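Local atomic coordinates of amino acid adenylation domain-containing protein (Bacillus stratosphericus LAMA 585, PDB entry 6ULY), a protein that probably activates an alpha-keto acid as its acyl adenylate, serving as the adenylation domain of a nonribosomal depsipeptide synthetase module. Residues Thr357-Ser362 / Glu371-Gly376. Residues are numbered along the deposited sequence; the frame is centred on the assembly and turned at random.
Sequences TFEETS and EARETG
E360 N gives a nearly straight hydrogen bond (2.8 Å, 169°) to G376 O, where the loop 371-376 runs up to strand 377-381. The E360 side chain then lies against the same peptide: CG sits 3.5 Å from G376 C, and the extended chain carries OE2 to within 3.1 Å of G376 CA. G376 has phi at +86°, a conformation that suits glycine.

Beside this, E359 and R373 make a salt bridge. Both terminal guanidinium nitrogens converge on one carboxylate oxygen: R373 NH2 meets E359 OE2 on its syn side at 2.8 Å, tilted out of the carboxylate plane, while R373 NH1 adds a weak bond to the same E359 OE2. The acid comes in at the edge of the guanidinium, with the two planes 28° apart, and the bend of E359 at chi2 helps turn its carboxylate toward the arginine.

At the other end T357 CG2, anti to the backbone N, rests 3.8 Å from A372 N, leaving OG1 to bond to S379 OG. Beyond E359, S362 returns both N and OG to E359 O from one face of that carbonyl, fixing the turn after E359. F358 faces away, its ring nearly perpendicular to that of F445.

The contact lies at the surface, at the base of the long connection of a beta-hairpin formed by antiparallel strands 355-359 and 377-381, within the AMP-binding region of this ANL-family adenylation domain.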
ATOM      1  N   THR A 357      -4.826  30.877 -11.204  1.00 63.34           N
ATOM      2  CA  THR A 357      -3.610  30.637 -11.965  1.00 67.97           C
ATOM      3  C   THR A 357      -2.431  31.260 -11.236  1.00 64.48           C
ATOM      4  O   THR A 357      -2.517  32.392 -10.751  1.00 65.18           O
ATOM      5  CB  THR A 357      -3.720  31.208 -13.386  1.00 69.00           C
ATOM      6  OG1 THR A 357      -4.621  30.404 -14.155  1.00 62.05           O
ATOM      7  CG2 THR A 357      -2.362  31.232 -14.070  1.00 71.06           C
ATOM      8  N   PHE A 358      -1.333  30.509 -11.156  1.00 66.59           N
ATOM      9  CA  PHE A 358      -0.156  30.934 -10.414  1.00 68.38           C
ATOM     10  C   PHE A 358       1.097  30.629 -11.220  1.00 69.99           C
ATOM     11  O   PHE A 358       1.082  29.828 -12.158  1.00 69.16           O
ATOM     12  CB  PHE A 358      -0.051  30.236  -9.052  1.00 64.69           C
ATOM     13  CG  PHE A 358      -1.263  30.399  -8.183  1.00 64.51           C
ATOM     14  CD1 PHE A 358      -1.463  31.564  -7.463  1.00 64.78           C
ATOM     15  CD2 PHE A 358      -2.194  29.379  -8.072  1.00 61.47           C
ATOM     16  CE1 PHE A 358      -2.572  31.713  -6.652  1.00 61.80           C
ATOM     17  CE2 PHE A 358      -3.303  29.521  -7.262  1.00 61.88           C
ATOM     18  CZ  PHE A 358      -3.493  30.691  -6.553  1.00 56.67           C
ATOM     19  N   GLU A 359       2.192  31.271 -10.825  1.00 74.14           N
ATOM     20  CA  GLU A 359       3.486  30.971 -11.417  1.00 77.30           C
ATOM     21  C   GLU A 359       3.939  29.582 -10.983  1.00 78.20           C
ATOM     22  O   GLU A 359       3.767  29.190  -9.825  1.00 73.75           O
ATOM     23  CB  GLU A 359       4.516  32.019 -10.994  1.00 76.07           C
ATOM     24  CG  GLU A 359       5.580  32.311 -12.041  1.00 89.67           C
ATOM     25  CD  GLU A 359       5.064  33.182 -13.175  1.00 87.05           C
ATOM     26  OE1 GLU A 359       4.018  33.841 -12.993  1.00 86.70           O
ATOM     27  OE2 GLU A 359       5.704  33.209 -14.246  1.00 85.72           O
ATOM     28  N   GLU A 360       4.506  28.824 -11.927  1.00 83.14           N
ATOM     29  CA  GLU A 360       5.047  27.512 -11.585  1.00 89.95           C
ATOM     30  C   GLU A 360       6.190  27.620 -10.584  1.00 88.70           C
ATOM     31  O   GLU A 360       6.422  26.692  -9.802  1.00 88.16           O
ATOM     32  CB  GLU A 360       5.524  26.789 -12.848  1.00105.52           C
ATOM     33  CG  GLU A 360       4.418  26.081 -13.615  1.00109.36           C
ATOM     34  CD  GLU A 360       4.930  25.316 -14.824  1.00125.36           C
ATOM     35  OE1 GLU A 360       4.317  24.288 -15.181  1.00112.87           O
ATOM     36  OE2 GLU A 360       5.946  25.741 -15.416  1.00144.62           O
ATOM     37  N   THR A 361       6.908  28.745 -10.588  1.00 83.57           N
ATOM     38  CA  THR A 361       8.039  28.904  -9.681  1.00 86.76           C
ATOM     39  C   THR A 361       7.595  28.978  -8.227  1.00 83.35           C
ATOM     40  O   THR A 361       8.346  28.578  -7.330  1.00 83.54           O
ATOM     41  CB  THR A 361       8.826  30.160 -10.052  1.00 86.49           C
ATOM     42  OG1 THR A 361       9.391  30.004 -11.360  1.00 87.10           O
ATOM     43  CG2 THR A 361       9.935  30.422  -9.039  1.00 85.89           C
ATOM     44  N   SER A 362       6.386  29.478  -7.974  1.00 75.83           N
ATOM     45  CA  SER A 362       5.921  29.756  -6.623  1.00 73.70           C
ATOM     46  C   SER A 362       5.151  28.598  -6.001  1.00 68.44           C
ATOM     47  O   SER A 362       4.612  28.752  -4.901  1.00 68.63           O
ATOM     48  CB  SER A 362       5.044  31.010  -6.626  1.00 71.88           C
ATOM     49  OG  SER A 362       3.888  30.823  -7.426  1.00 73.24           O
ATOM     50  N   GLU A 371      -1.242  35.693 -14.934  1.00 75.40           N
ATOM     51  CA  GLU A 371      -2.145  35.497 -16.057  1.00 79.53           C
ATOM     52  C   GLU A 371      -1.676  34.275 -16.837  1.00 79.59           C
ATOM     53  O   GLU A 371      -0.481  34.130 -17.110  1.00 78.88           O
ATOM     54  CB  GLU A 371      -2.179  36.738 -16.951  1.00 82.95           C
ATOM     55  CG  GLU A 371      -2.863  37.938 -16.308  1.00 84.96           C
ATOM     56  CD  GLU A 371      -4.260  38.177 -16.854  1.00 92.01           C
ATOM     57  OE1 GLU A 371      -4.376  38.707 -17.980  1.00 96.23           O
ATOM     58  OE2 GLU A 371      -5.240  37.828 -16.164  1.00 94.51           O
ATOM     59  N   ALA A 372      -2.615  33.392 -17.172  1.00 79.42           N
ATOM     60  CA  ALA A 372      -2.256  32.123 -17.790  1.00 84.17           C
ATOM     61  C   ALA A 372      -1.415  32.349 -19.040  1.00 86.74           C
ATOM     62  O   ALA A 372      -1.683  33.252 -19.838  1.00 83.56           O
ATOM     63  CB  ALA A 372      -3.516  31.327 -18.135  1.00 79.90           C
ATOM     64  N   ARG A 373      -0.385  31.521 -19.200  1.00 88.55           N
ATOM     65  CA  ARG A 373       0.534  31.596 -20.326  1.00 94.14           C
ATOM     66  C   ARG A 373       0.761  30.196 -20.878  1.00 95.79           C
ATOM     67  O   ARG A 373       0.381  29.192 -20.267  1.00 92.68           O
ATOM     68  CB  ARG A 373       1.871  32.229 -19.917  1.00 88.59           C
ATOM     69  CG  ARG A 373       1.745  33.613 -19.298  1.00 85.18           C
ATOM     70  CD  ARG A 373       3.111  34.233 -19.060  1.00 90.20           C
ATOM     71  NE  ARG A 373       4.104  33.218 -18.711  1.00 93.35           N
ATOM     72  CZ  ARG A 373       4.504  32.933 -17.475  1.00 89.15           C
ATOM     73  NH1 ARG A 373       5.407  31.980 -17.283  1.00 93.53           N
ATOM     74  NH2 ARG A 373       4.019  33.594 -16.432  1.00 85.99           N
ATOM     75  N   GLU A 374       1.398  30.136 -22.050  1.00103.85           N
ATOM     76  CA  GLU A 374       1.639  28.847 -22.691  1.00106.92           C
ATOM     77  C   GLU A 374       2.465  27.932 -21.795  1.00 98.15           C
ATOM     78  O   GLU A 374       2.212  26.723 -21.727  1.00100.12           O
ATOM     79  CB  GLU A 374       2.337  29.055 -24.037  1.00106.90           C
ATOM     80  CG  GLU A 374       1.718  30.147 -24.897  1.00107.41           C
ATOM     81  CD  GLU A 374       2.303  30.190 -26.294  1.00112.03           C
ATOM     82  OE1 GLU A 374       1.710  29.578 -27.207  1.00106.60           O
ATOM     83  OE2 GLU A 374       3.361  30.826 -26.477  1.00109.01           O
ATOM     84  N   THR A 375       3.454  28.491 -21.098  1.00100.16           N
ATOM     85  CA  THR A 375       4.295  27.731 -20.187  1.00100.70           C
ATOM     86  C   THR A 375       4.583  28.574 -18.954  1.00 94.15           C
ATOM     87  O   THR A 375       4.488  29.804 -18.978  1.00 95.80           O
ATOM     88  CB  THR A 375       5.623  27.309 -20.839  1.00 96.86           C
ATOM     89  OG1 THR A 375       6.357  28.477 -21.231  1.00 93.57           O
ATOM     90  CG2 THR A 375       5.372  26.430 -22.059  1.00 99.12           C
ATOM     91  N   GLY A 376       4.941  27.893 -17.867  1.00 93.67           N
ATOM     92  CA  GLY A 376       5.322  28.556 -16.640  1.00 98.17           C
ATOM     93  C   GLY A 376       4.187  28.918 -15.709  1.00 90.36           C
ATOM     94  O   GLY A 376       4.446  29.478 -14.635  1.00 88.39           O
TER